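Hydrazine synthase alpha subunit (Candidatus Kuenenia stuttgartiensis, PDB 5C2V) catalyses, within the hydrazine synthase complex, the condensation of hydroxylamine with ammonia to hydrazine, the second half-reaction of hydrazine formation from nitric oxide and ammonium. Local coordinates at residues L187-T192 with T399-K404; Q414-V419 with R549-R554; W428-C433 with Y578-D583. One frame throughout, in Å; residues are numbered along the deposited sequence.

Contact 1: residues L187-T192 with T399-K404; sequences LYRLDT and TFTAGK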
loop_
_atom_site.group_PDB
_atom_site.type_symbol
_atom_site.label_atom_id
_atom_site.label_comp_id
_atom_site.label_asym_id
_atom_site.label_seq_id
_atom_site.Cartn_x
_atom_site.Cartn_y
_atom_site.Cartn_z
ATOM N N LEU D 187 -6.789 -29.130 -4.407
ATOM C CA LEU D 187 -6.887 -29.817 -5.690
ATOM C C LEU D 187 -6.713 -31.323 -5.540
ATOM O O LEU D 187 -5.857 -31.795 -4.791
ATOM C CB LEU D 187 -5.858 -29.265 -6.679
ATOM C CG LEU D 187 -6.085 -27.834 -7.171
ATOM C CD1 LEU D 187 -5.095 -27.481 -8.271
ATOM C CD2 LEU D 187 -7.516 -27.648 -7.654
ATOM N N TYR D 188 -7.543 -32.068 -6.261
ATOM C CA TYR D 188 -7.494 -33.522 -6.267
ATOM C C TYR D 188 -7.323 -34.056 -7.683
ATOM O O TYR D 188 -7.943 -33.549 -8.628
ATOM C CB TYR D 188 -8.768 -34.116 -5.659
ATOM C CG TYR D 188 -8.889 -33.998 -4.158
ATOM C CD1 TYR D 188 -9.436 -32.865 -3.571
ATOM C CD2 TYR D 188 -8.485 -35.036 -3.328
ATOM C CE1 TYR D 188 -9.559 -32.760 -2.198
ATOM C CE2 TYR D 188 -8.605 -34.941 -1.955
ATOM C CZ TYR D 188 -9.142 -33.801 -1.395
ATOM O OH TYR D 188 -9.263 -33.702 -0.028
ATOM N N ARG D 189 -6.482 -35.075 -7.826
ATOM C CA ARG D 189 -6.411 -35.834 -9.067
ATOM C C ARG D 189 -7.226 -37.113 -8.905
ATOM O O ARG D 189 -7.238 -37.727 -7.834
ATOM C CB ARG D 189 -4.962 -36.147 -9.452
ATOM C CG ARG D 189 -4.221 -37.082 -8.512
ATOM C CD ARG D 189 -2.862 -37.452 -9.088
ATOM N NE ARG D 189 -2.060 -38.246 -8.162
ATOM C CZ ARG D 189 -0.847 -38.714 -8.440
ATOM N NH1 ARG D 189 -0.296 -38.471 -9.621
ATOM N NH2 ARG D 189 -0.186 -39.428 -7.539
ATOM N N LEU D 190 -7.916 -37.502 -9.970
ATOM C CA LEU D 190 -8.866 -38.605 -9.901
ATOM C C LEU D 190 -8.658 -39.613 -11.025
ATOM O O LEU D 190 -8.753 -39.273 -12.206
ATOM C CB LEU D 190 -10.300 -38.060 -9.934
ATOM C CG LEU D 190 -11.490 -39.024 -9.915
ATOM C CD1 LEU D 190 -12.644 -38.400 -9.156
ATOM C CD2 LEU D 190 -11.940 -39.376 -11.323
ATOM N N ASP D 191 -8.371 -40.853 -10.644
ATOM C CA ASP D 191 -8.310 -41.953 -11.595
ATOM C C ASP D 191 -9.721 -42.468 -11.848
ATOM O O ASP D 191 -10.425 -42.890 -10.918
ATOM C CB ASP D 191 -7.404 -43.075 -11.082
ATOM C CG ASP D 191 -6.966 -44.024 -12.185
ATOM O OD1 ASP D 191 -7.784 -44.331 -13.078
ATOM O OD2 ASP D 191 -5.797 -44.462 -12.162
ATOM N N THR D 192 -10.117 -42.421 -13.118
ATOM C CA THR D 192 -11.464 -42.780 -13.543
ATOM C C THR D 192 -11.646 -44.284 -13.723
ATOM O O THR D 192 -12.772 -44.775 -13.764
ATOM C CB THR D 192 -11.828 -42.086 -14.873
ATOM O OG1 THR D 192 -10.980 -42.578 -15.919
ATOM C CG2 THR D 192 -11.658 -40.580 -14.758
ATOM N N THR D 399 4.906 -38.757 -13.329
ATOM C CA THR D 399 4.726 -38.628 -11.888
ATOM C C THR D 399 5.567 -39.644 -11.120
ATOM O O THR D 399 5.590 -40.830 -11.448
ATOM C CB THR D 399 3.250 -38.792 -11.482
ATOM O OG1 THR D 399 3.162 -38.955 -10.060
ATOM C CG2 THR D 399 2.637 -40.007 -12.163
ATOM N N PHE D 400 6.277 -39.160 -10.108
ATOM C CA PHE D 400 7.095 -40.019 -9.263
ATOM C C PHE D 400 6.390 -40.419 -7.967
ATOM O O PHE D 400 7.002 -41.010 -7.078
ATOM C CB PHE D 400 8.437 -39.348 -8.981
ATOM C CG PHE D 400 9.379 -39.392 -10.151
ATOM C CD1 PHE D 400 9.301 -38.448 -11.162
ATOM C CD2 PHE D 400 10.317 -40.405 -10.257
ATOM C CE1 PHE D 400 10.158 -38.501 -12.247
ATOM C CE2 PHE D 400 11.176 -40.464 -11.338
ATOM C CZ PHE D 400 11.097 -39.512 -12.334
ATOM N N THR D 401 5.114 -40.064 -7.844
ATOM C CA THR D 401 4.321 -40.515 -6.704
ATOM C C THR D 401 3.055 -41.260 -7.133
ATOM O O THR D 401 2.377 -40.876 -8.088
ATOM C CB THR D 401 3.920 -39.342 -5.782
ATOM O OG1 THR D 401 3.039 -39.818 -4.756
ATOM C CG2 THR D 401 3.223 -38.241 -6.571
ATOM N N ALA D 402 2.757 -42.336 -6.412
ATOM C CA ALA D 402 1.556 -43.137 -6.627
ATOM C C ALA D 402 0.410 -42.625 -5.755
ATOM O O ALA D 402 -0.623 -43.280 -5.623
ATOM C CB ALA D 402 1.830 -44.607 -6.358
ATOM N N GLY D 403 0.615 -41.459 -5.148
ATOM C CA GLY D 403 -0.328 -40.902 -4.196
ATOM C C GLY D 403 0.056 -41.133 -2.747
ATOM O O GLY D 403 1.239 -41.276 -2.434
ATOM N N LYS D 404 -0.943 -41.150 -1.869
ATOM C CA LYS D 404 -0.726 -41.123 -0.423
ATOM C C LYS D 404 0.243 -42.203 0.053
ATOM O O LYS D 404 0.068 -43.386 -0.245
ATOM C CB LYS D 404 -2.068 -41.271 0.302
ATOM C CG LYS D 404 -1.979 -41.865 1.699
ATOM C CD LYS D 404 -3.344 -42.353 2.167
ATOM C CE LYS D 404 -3.250 -43.096 3.491
ATOM N NZ LYS D 404 -4.561 -43.675 3.899
#

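Contact 2: residues Q414-V419 with R549-R554; sequences QPFDQV and RPYHGR. With HEC (heme c), chain B.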
loop_
_atom_site.group_PDB
_atom_site.type_symbol
_atom_site.label_atom_id
_atom_site.label_comp_id
_atom_site.label_asym_id
_atom_site.label_seq_id
_atom_site.Cartn_x
_atom_site.Cartn_y
_atom_site.Cartn_z
ATOM N N GLN D 414 10.125 -48.184 -9.292
ATOM C CA GLN D 414 9.202 -49.105 -8.636
ATOM C C GLN D 414 8.447 -48.437 -7.487
ATOM O O GLN D 414 9.065 -47.974 -6.528
ATOM C CB GLN D 414 9.949 -50.340 -8.132
ATOM C CG GLN D 414 10.512 -51.207 -9.247
ATOM C CD GLN D 414 11.284 -52.401 -8.727
ATOM O OE1 GLN D 414 12.485 -52.318 -8.479
ATOM N NE2 GLN D 414 10.594 -53.524 -8.562
ATOM N N PRO D 415 7.110 -48.371 -7.590
ATOM C CA PRO D 415 6.266 -47.816 -6.524
ATOM C C PRO D 415 6.521 -48.474 -5.168
ATOM O O PRO D 415 6.762 -49.679 -5.106
ATOM C CB PRO D 415 4.846 -48.114 -7.009
ATOM C CG PRO D 415 4.965 -48.211 -8.487
ATOM C CD PRO D 415 6.312 -48.822 -8.744
ATOM N N PHE D 416 6.472 -47.684 -4.100
ATOM C CA PHE D 416 6.678 -48.202 -2.753
ATOM C C PHE D 416 5.876 -47.421 -1.715
ATOM O O PHE D 416 5.730 -46.200 -1.813
ATOM C CB PHE D 416 8.169 -48.183 -2.392
ATOM C CG PHE D 416 8.799 -46.817 -2.458
ATOM C CD1 PHE D 416 9.327 -46.339 -3.646
ATOM C CD2 PHE D 416 8.876 -46.017 -1.329
ATOM C CE1 PHE D 416 9.912 -45.087 -3.709
ATOM C CE2 PHE D 416 9.459 -44.765 -1.385
ATOM C CZ PHE D 416 9.978 -44.300 -2.577
ATOM N N ASP D 417 5.363 -48.142 -0.722
ATOM C CA ASP D 417 4.625 -47.539 0.380
ATOM C C ASP D 417 5.561 -47.310 1.560
ATOM O O ASP D 417 6.096 -48.260 2.131
ATOM C CB ASP D 417 3.450 -48.431 0.791
ATOM C CG ASP D 417 2.546 -47.771 1.816
ATOM O OD1 ASP D 417 2.931 -47.706 3.002
ATOM O OD2 ASP D 417 1.443 -47.325 1.437
ATOM N N GLN D 418 5.754 -46.047 1.925
ATOM C CA GLN D 418 6.710 -45.693 2.967
ATOM C C GLN D 418 6.228 -46.086 4.360
ATOM O O GLN D 418 7.036 -46.335 5.255
ATOM C CB GLN D 418 7.003 -44.190 2.927
ATOM C CG GLN D 418 7.508 -43.694 1.583
ATOM C CD GLN D 418 7.862 -42.219 1.601
ATOM O OE1 GLN D 418 7.071 -41.375 1.181
ATOM N NE2 GLN D 418 9.057 -41.904 2.084
ATOM N N VAL D 419 4.913 -46.151 4.540
ATOM C CA VAL D 419 4.337 -46.390 5.858
ATOM C C VAL D 419 4.023 -47.862 6.118
ATOM O O VAL D 419 4.626 -48.488 6.989
ATOM C CB VAL D 419 3.049 -45.570 6.059
ATOM C CG1 VAL D 419 2.472 -45.817 7.444
ATOM C CG2 VAL D 419 3.331 -44.093 5.852
ATOM N N ARG D 549 5.206 -33.918 -2.004
ATOM C CA ARG D 549 4.640 -35.241 -2.222
ATOM C C ARG D 549 5.616 -36.267 -1.653
ATOM O O ARG D 549 6.794 -35.958 -1.475
ATOM C CB ARG D 549 4.370 -35.489 -3.711
ATOM C CG ARG D 549 3.349 -34.545 -4.341
ATOM C CD ARG D 549 2.145 -34.304 -3.434
ATOM N NE ARG D 549 1.510 -35.543 -2.988
ATOM C CZ ARG D 549 0.551 -36.179 -3.653
ATOM N NH1 ARG D 549 0.108 -35.699 -4.808
ATOM N NH2 ARG D 549 0.036 -37.297 -3.163
ATOM N N PRO D 550 5.128 -37.480 -1.336
ATOM C CA PRO D 550 5.999 -38.534 -0.800
ATOM C C PRO D 550 7.234 -38.793 -1.664
ATOM O O PRO D 550 7.120 -38.835 -2.890
ATOM C CB PRO D 550 5.085 -39.759 -0.780
ATOM C CG PRO D 550 3.726 -39.192 -0.583
ATOM C CD PRO D 550 3.712 -37.891 -1.339
ATOM N N TYR D 551 8.394 -38.915 -1.018
ATOM C CA TYR D 551 9.669 -39.235 -1.672
ATOM C C TYR D 551 10.176 -38.106 -2.578
ATOM O O TYR D 551 11.330 -38.109 -3.004
ATOM C CB TYR D 551 9.547 -40.541 -2.471
ATOM C CG TYR D 551 10.776 -40.889 -3.279
ATOM C CD1 TYR D 551 11.926 -41.361 -2.661
ATOM C CD2 TYR D 551 10.788 -40.738 -4.659
ATOM C CE1 TYR D 551 13.053 -41.676 -3.397
ATOM C CE2 TYR D 551 11.909 -41.050 -5.402
ATOM C CZ TYR D 551 13.039 -41.519 -4.766
ATOM O OH TYR D 551 14.158 -41.833 -5.504
ATOM N N HIS D 552 9.322 -37.128 -2.849
ATOM C CA HIS D 552 9.711 -35.984 -3.658
ATOM C C HIS D 552 10.690 -35.095 -2.914
ATOM O O HIS D 552 10.831 -35.184 -1.693
ATOM C CB HIS D 552 8.488 -35.168 -4.076
ATOM C CG HIS D 552 7.760 -35.736 -5.252
ATOM N ND1 HIS D 552 7.184 -36.988 -5.238
ATOM C CD2 HIS D 552 7.518 -35.225 -6.483
ATOM C CE1 HIS D 552 6.616 -37.222 -6.407
ATOM N NE2 HIS D 552 6.805 -36.167 -7.181
ATOM N N GLY D 553 11.370 -34.238 -3.662
ATOM C CA GLY D 553 12.242 -33.254 -3.060
ATOM C C GLY D 553 12.271 -32.017 -3.924
ATOM O O GLY D 553 12.081 -32.099 -5.138
ATOM N N ARG D 554 12.525 -30.866 -3.313
ATOM C CA ARG D 554 12.409 -29.618 -4.065
ATOM C C ARG D 554 13.576 -28.667 -3.846
ATOM O O ARG D 554 14.027 -28.463 -2.722
ATOM C CB ARG D 554 11.098 -28.903 -3.725
ATOM C CG ARG D 554 10.918 -27.607 -4.502
ATOM C CD ARG D 554 9.467 -27.273 -4.785
ATOM N NE ARG D 554 9.377 -26.222 -5.795
ATOM C CZ ARG D 554 8.262 -25.579 -6.123
ATOM N NH1 ARG D 554 7.121 -25.867 -5.514
ATOM N NH2 ARG D 554 8.292 -24.640 -7.060
HETATM FE FE HEC B . 10.013 -19.044 -0.786
HETATM C CHA HEC B . 7.255 -17.009 -1.209
HETATM C CHB HEC B . 8.522 -21.439 -2.734
HETATM C CHC HEC B . 12.568 -21.248 -0.052
HETATM C CHD HEC B . 11.413 -16.750 1.344
HETATM N NA HEC B . 8.229 -19.193 -1.786
HETATM C C1A HEC B . 7.229 -18.240 -1.822
HETATM C C2A HEC B . 6.142 -18.759 -2.623
HETATM C C3A HEC B . 6.484 -19.980 -3.044
HETATM C C4A HEC B . 7.806 -20.280 -2.526
HETATM C CMA HEC B . 5.630 -20.914 -3.928
HETATM C CAA HEC B . 4.820 -18.018 -2.922
HETATM C CBA HEC B . 4.884 -17.371 -4.302
HETATM C CGA HEC B . 5.888 -16.246 -4.322
HETATM O O1A HEC B . 6.735 -16.212 -5.251
HETATM O O2A HEC B . 5.847 -15.383 -3.409
HETATM N NB HEC B . 10.402 -21.049 -1.193
HETATM C C1B HEC B . 9.776 -21.714 -2.233
HETATM C C2B HEC B . 10.678 -22.745 -2.706
HETATM C C3B HEC B . 11.789 -22.702 -1.969
HETATM C C4B HEC B . 11.643 -21.631 -1.001
HETATM C CMB HEC B . 10.396 -23.733 -3.857
HETATM C CAB HEC B . 13.013 -23.631 -2.145
HETATM C CBB HEC B . 13.165 -24.538 -0.903
HETATM N NC HEC B . 11.715 -18.988 0.383
HETATM C C1C HEC B . 12.572 -20.046 0.622
HETATM C C2C HEC B . 13.534 -19.627 1.621
HETATM C C3C HEC B . 13.148 -18.434 2.081
HETATM C C4C HEC B . 12.039 -17.976 1.264
HETATM C CMC HEC B . 14.587 -20.541 2.285
HETATM C CAC HEC B . 13.852 -17.633 3.198
HETATM C CBC HEC B . 12.908 -17.510 4.415
HETATM N ND HEC B . 9.421 -17.176 -0.040
HETATM C C1D HEC B . 10.193 -16.400 0.817
HETATM C C2D HEC B . 9.512 -15.153 1.075
HETATM C C3D HEC B . 8.211 -15.234 0.269
HETATM C C4D HEC B . 8.241 -16.523 -0.382
HETATM C CMD HEC B . 10.004 -13.992 1.966
HETATM C CAD HEC B . 7.089 -14.179 0.174
HETATM C CBD HEC B . 6.430 -14.042 1.541
HETATM C CGD HEC B . 5.356 -12.993 1.480
HETATM O O1D HEC B . 4.845 -12.611 2.562
HETATM O O2D HEC B . 5.017 -12.535 0.356
#

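Contact 3: residues W428-C433 with Y578-D583; sequences WGTWIC and YNWWYD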
loop_
_atom_site.group_PDB
_atom_site.type_symbol
_atom_site.label_atom_id
_atom_site.label_comp_id
_atom_site.label_asym_id
_atom_site.label_seq_id
_atom_site.Cartn_x
_atom_site.Cartn_y
_atom_site.Cartn_z
ATOM N N TRP D 428 7.417 -39.125 3.842
ATOM C CA TRP D 428 8.381 -38.035 3.949
ATOM C C TRP D 428 9.047 -37.679 2.620
ATOM O O TRP D 428 8.972 -38.431 1.647
ATOM C CB TRP D 428 9.443 -38.377 5.000
ATOM C CG TRP D 428 10.199 -39.644 4.745
ATOM C CD1 TRP D 428 9.775 -40.916 4.993
ATOM C CD2 TRP D 428 11.527 -39.758 4.218
ATOM N NE1 TRP D 428 10.751 -41.816 4.641
ATOM C CE2 TRP D 428 11.836 -41.131 4.163
ATOM C CE3 TRP D 428 12.480 -38.833 3.783
ATOM C CZ2 TRP D 428 13.059 -41.602 3.689
ATOM C CZ3 TRP D 428 13.693 -39.302 3.313
ATOM C CH2 TRP D 428 13.972 -40.673 3.270
ATOM N N GLY D 429 9.705 -36.524 2.599
ATOM C CA GLY D 429 10.331 -35.994 1.400
ATOM C C GLY D 429 11.447 -35.035 1.771
ATOM O O GLY D 429 11.804 -34.934 2.940
ATOM N N THR D 430 12.011 -34.339 0.788
ATOM C CA THR D 430 13.149 -33.460 1.057
ATOM C C THR D 430 13.044 -32.072 0.422
ATOM O O THR D 430 12.273 -31.848 -0.515
ATOM C CB THR D 430 14.470 -34.096 0.571
ATOM O OG1 THR D 430 14.363 -34.425 -0.820
ATOM C CG2 THR D 430 14.789 -35.356 1.363
ATOM N N TRP D 431 13.828 -31.130 0.936
ATOM C CA TRP D 431 13.975 -29.853 0.246
ATOM C C TRP D 431 15.342 -29.231 0.502
ATOM O O TRP D 431 15.964 -29.463 1.543
ATOM C CB TRP D 431 12.855 -28.878 0.637
ATOM C CG TRP D 431 12.893 -28.379 2.048
ATOM C CD1 TRP D 431 12.204 -28.879 3.114
ATOM C CD2 TRP D 431 13.640 -27.260 2.544
ATOM N NE1 TRP D 431 12.482 -28.149 4.243
ATOM C CE2 TRP D 431 13.364 -27.150 3.921
ATOM C CE3 TRP D 431 14.520 -26.345 1.958
ATOM C CZ2 TRP D 431 13.935 -26.163 4.720
ATOM C CZ3 TRP D 431 15.087 -25.365 2.754
ATOM C CH2 TRP D 431 14.792 -25.282 4.119
ATOM N N ILE D 432 15.806 -28.452 -0.471
ATOM C CA ILE D 432 17.130 -27.855 -0.426
ATOM C C ILE D 432 17.156 -26.443 -1.023
ATOM O O ILE D 432 16.600 -26.184 -2.099
ATOM C CB ILE D 432 18.159 -28.747 -1.163
ATOM C CG1 ILE D 432 19.510 -28.042 -1.292
ATOM C CG2 ILE D 432 17.635 -29.160 -2.528
ATOM C CD1 ILE D 432 20.577 -28.885 -1.954
ATOM N N CYS D 433 17.804 -25.537 -0.299
ATOM C CA CYS D 433 18.056 -24.185 -0.771
ATOM C C CYS D 433 19.558 -23.984 -0.933
ATOM O O CYS D 433 20.333 -24.272 -0.018
ATOM C CB CYS D 433 17.478 -23.152 0.198
ATOM S SG CYS D 433 17.656 -21.437 -0.350
ATOM N N TYR D 578 25.948 -32.242 -1.478
ATOM C CA TYR D 578 26.675 -33.461 -1.145
ATOM C C TYR D 578 26.171 -34.095 0.147
ATOM O O TYR D 578 26.601 -35.186 0.520
ATOM C CB TYR D 578 28.173 -33.165 -1.047
ATOM C CG TYR D 578 28.768 -32.679 -2.349
ATOM C CD1 TYR D 578 28.735 -31.334 -2.694
ATOM C CD2 TYR D 578 29.351 -33.568 -3.242
ATOM C CE1 TYR D 578 29.271 -30.888 -3.888
ATOM C CE2 TYR D 578 29.890 -33.133 -4.437
ATOM C CZ TYR D 578 29.848 -31.792 -4.755
ATOM O OH TYR D 578 30.385 -31.355 -5.945
ATOM N N ASN D 579 25.261 -33.412 0.831
ATOM C CA ASN D 579 24.633 -33.969 2.025
ATOM C C ASN D 579 23.270 -34.585 1.716
ATOM O O ASN D 579 22.577 -35.054 2.621
ATOM C CB ASN D 579 24.489 -32.895 3.106
ATOM C CG ASN D 579 24.355 -33.483 4.502
ATOM O OD1 ASN D 579 24.666 -34.652 4.727
ATOM N ND2 ASN D 579 23.893 -32.671 5.447
ATOM N N TRP D 580 22.887 -34.592 0.443
ATOM C CA TRP D 580 21.523 -34.953 0.064
ATOM C C TRP D 580 21.320 -36.463 -0.120
ATOM O O TRP D 580 20.724 -37.115 0.737
ATOM C CB TRP D 580 21.144 -34.219 -1.224
ATOM C CG TRP D 580 19.673 -34.100 -1.469
ATOM C CD1 TRP D 580 18.663 -34.556 -0.672
ATOM C CD2 TRP D 580 19.047 -33.463 -2.587
ATOM N NE1 TRP D 580 17.445 -34.249 -1.231
ATOM C CE2 TRP D 580 17.653 -33.578 -2.408
ATOM C CE3 TRP D 580 19.528 -32.811 -3.725
ATOM C CZ2 TRP D 580 16.739 -33.065 -3.325
ATOM C CZ3 TRP D 580 18.620 -32.303 -4.634
ATOM C CH2 TRP D 580 17.241 -32.433 -4.429
ATOM N N TRP D 581 21.796 -37.018 -1.234
ATOM C CA TRP D 581 21.799 -38.468 -1.404
ATOM C C TRP D 581 23.167 -38.949 -1.891
ATOM O O TRP D 581 23.489 -38.816 -3.073
ATOM C CB TRP D 581 20.691 -38.856 -2.396
ATOM C CG TRP D 581 20.624 -40.302 -2.791
ATOM C CD1 TRP D 581 21.026 -41.374 -2.055
ATOM C CD2 TRP D 581 20.114 -40.831 -4.025
ATOM N NE1 TRP D 581 20.802 -42.538 -2.752
ATOM C CE2 TRP D 581 20.244 -42.231 -3.963
ATOM C CE3 TRP D 581 19.559 -40.254 -5.171
ATOM C CZ2 TRP D 581 19.842 -43.066 -5.007
ATOM C CZ3 TRP D 581 19.164 -41.084 -6.208
ATOM C CH2 TRP D 581 19.307 -42.473 -6.117
ATOM N N TYR D 582 23.966 -39.517 -0.988
ATOM C CA TYR D 582 25.240 -40.130 -1.370
ATOM C C TYR D 582 25.283 -41.667 -1.344
ATOM O O TYR D 582 26.324 -42.254 -1.639
ATOM C CB TYR D 582 26.388 -39.565 -0.515
ATOM C CG TYR D 582 26.123 -39.417 0.970
ATOM C CD1 TYR D 582 25.465 -38.300 1.471
ATOM C CD2 TYR D 582 26.576 -40.369 1.873
ATOM C CE1 TYR D 582 25.239 -38.151 2.826
ATOM C CE2 TYR D 582 26.355 -40.228 3.231
ATOM C CZ TYR D 582 25.684 -39.119 3.701
ATOM O OH TYR D 582 25.460 -38.974 5.052
ATOM N N ASP D 583 24.180 -42.320 -0.987
ATOM C CA ASP D 583 24.201 -43.774 -0.793
ATOM C C ASP D 583 23.219 -44.511 -1.708
ATOM O O ASP D 583 22.053 -44.134 -1.808
ATOM C CB ASP D 583 23.898 -44.112 0.669
ATOM C CG ASP D 583 24.449 -45.462 1.086
ATOM O OD1 ASP D 583 24.747 -46.288 0.199
ATOM O OD2 ASP D 583 24.583 -45.696 2.306
#

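Contact 1: residues L187-T192 with T399-K404
Arg189 reaches from strand 187-191, part of the antiparallel sheet that also holds strands 154-171 and 216-220, to an ST turn at Thr401-Gly403. The strand and the weakly bonded strand 401-403 run nearly perpendicular, their axes 10.4 Å apart, a gap that a long side chain suits. Arg189 stays extended from CG to NE (chi2 173°, chi3 174°), which carries its guanidinium across.

The polar contact is one hydrogen bond: Arg189 NH2 donates to Thr401 O at 3.0 Å. It is nearly straight (167°), the oxygen close to the guanidinium plane, although the donor stands above the carbonyl plane. NE forms a salt bridge with Asp219 OD2, and Trp264 adds a cation-pi contact, partners that probably hold the guanidinium in place and help offset its charge.

Thr401 O also accepts from Thr399 OG1, in the carbonyl plane on a lone pair. Thr401 OG1, itself hydrogen-bonded to Phe406 O, takes the N-H of Gly403 and closes the turn. Glycine suits that position because its positive phi would press a CB against the preceding carbonyl.

Packing is slight: Thr401 CG2 touches Arg189 NH2 at 3.7 Å, and Thr399 OG1 lies 3.5 Å from Arg189 NH1, near the guanidinium plane.

Contact 2: residues Q414-V419 with R549-R554
Phe416 and Gln418 face a type II beta turn that runs from Arg549 to His552, closed by a backbone hydrogen bond from His552 N to Arg549 O. Phe416 lies on the short strand 415-417 and Gln418 just after it; the nearest CA atoms, those of Gln418 and Pro550, are 8.1 Å apart, so side chains must bridge the gap. Pro550 suits the second place of the turn, its ring restraining phi to the value this place needs, while Tyr551 takes the third place with a positive phi of 68°.

The main side-chain contact is a T-shaped aromatic pair. Phe416 presents its edge, led by CZ, to one face of Tyr551; the planes stand at 86° and the centroids are 5.2 Å apart. CZ meets Tyr551 CD1 at 3.5 Å, toward the rim of the ring. The Phe416 ring also stacks on His587, while Tyr551 OH is hydrogen-bonded to Val410 N, which helps to hold the ring that receives the edge.

Gln418 comes in beside this pair. With its chain extended beyond CG (chi2 -177°), it brings OE1 to 3.2 Å from Pro550 CB, a contact without a hydrogen bond across the segments. Within the turn, His552 ND1 donates to Pro550 O at 3.0 Å in an almost straight bond, and the oxygen lies in the imidazole plane.

Beyond the turn, Arg554 lays one face of its guanidinium over the heme methyl CMB, with NE 3.3 Å from that carbon. NH1 is hydrogen-bonded to Pro269 O, and Tyr268 makes a cation-pi contact with the same group. The type II turn, with Phe416 packed edge-to-face on its Tyr551, thus leads into strand 553-556, whose Arg554 belongs to the pocket of the middle-domain heme c.

Contact 3: residues W428-C433 with Y578-D583
Trp580 has the most surface buried here, and it meets Ile432 and Thr430 of strand 428-433 in two ways: one through its face, the other through its indole N-H.

Thr430 takes the polar end. Trp580 NE1 donates to Thr430 OG1 at 3.1 Å, with 153° at the hydrogen, and the oxygen lies within 1° of the indole plane. A buried indole N-H needs an acceptor, and the threonine hydroxyl supplies one.

Two residues on, Ile432 points to the same side of the strand, and its CG2 rests over the six-membered ring in a CH-pi contact. The methyl is 3.9 Å from the ring centroid and 16° off the normal, with CH2 the nearest ring atom. A beta-branched residue suits this place, holding that methyl close to the backbone and over the ring face. Ile432 also belongs to the pocket of the middle-domain heme c, its side chain about 7 Å from the heme.

Trp85 of the gamma subunit stacks on Trp580, and Tyr588 meets it nearly parallel. The 578-583 loop therefore packs between that subunit and strand 428-433, which is itself flanked by strands 517-522 and 553-556, whose Val518 and Ile555 also touch Trp580.

Overall arrangement
Contacts 2 and 3 interlock along the chain, their segments alternating, and share a sheet: strands 428-433 and 553-556 are parallel neighbours, with probable hydrogen bonds from Tyr551 N to Trp428 O at 2.8 Å and from Ile432 N to Arg554 O at 2.9 Å. Contact 1 joins contact 2 by packing of Thr401 CB on His552 CE1 (3.5 Å); their centres are 12 Å apart. Contact 3 lies farther off, about 23 Å from contact 1 between centres. Arg554, Trp431 and Ile432 bring contacts 2 and 3 to the middle-domain heme c, Ile432 lying about 7 Å from Cys556, one of its covalent cysteines, between side chains. Contact 1 is remote from the annotated sites.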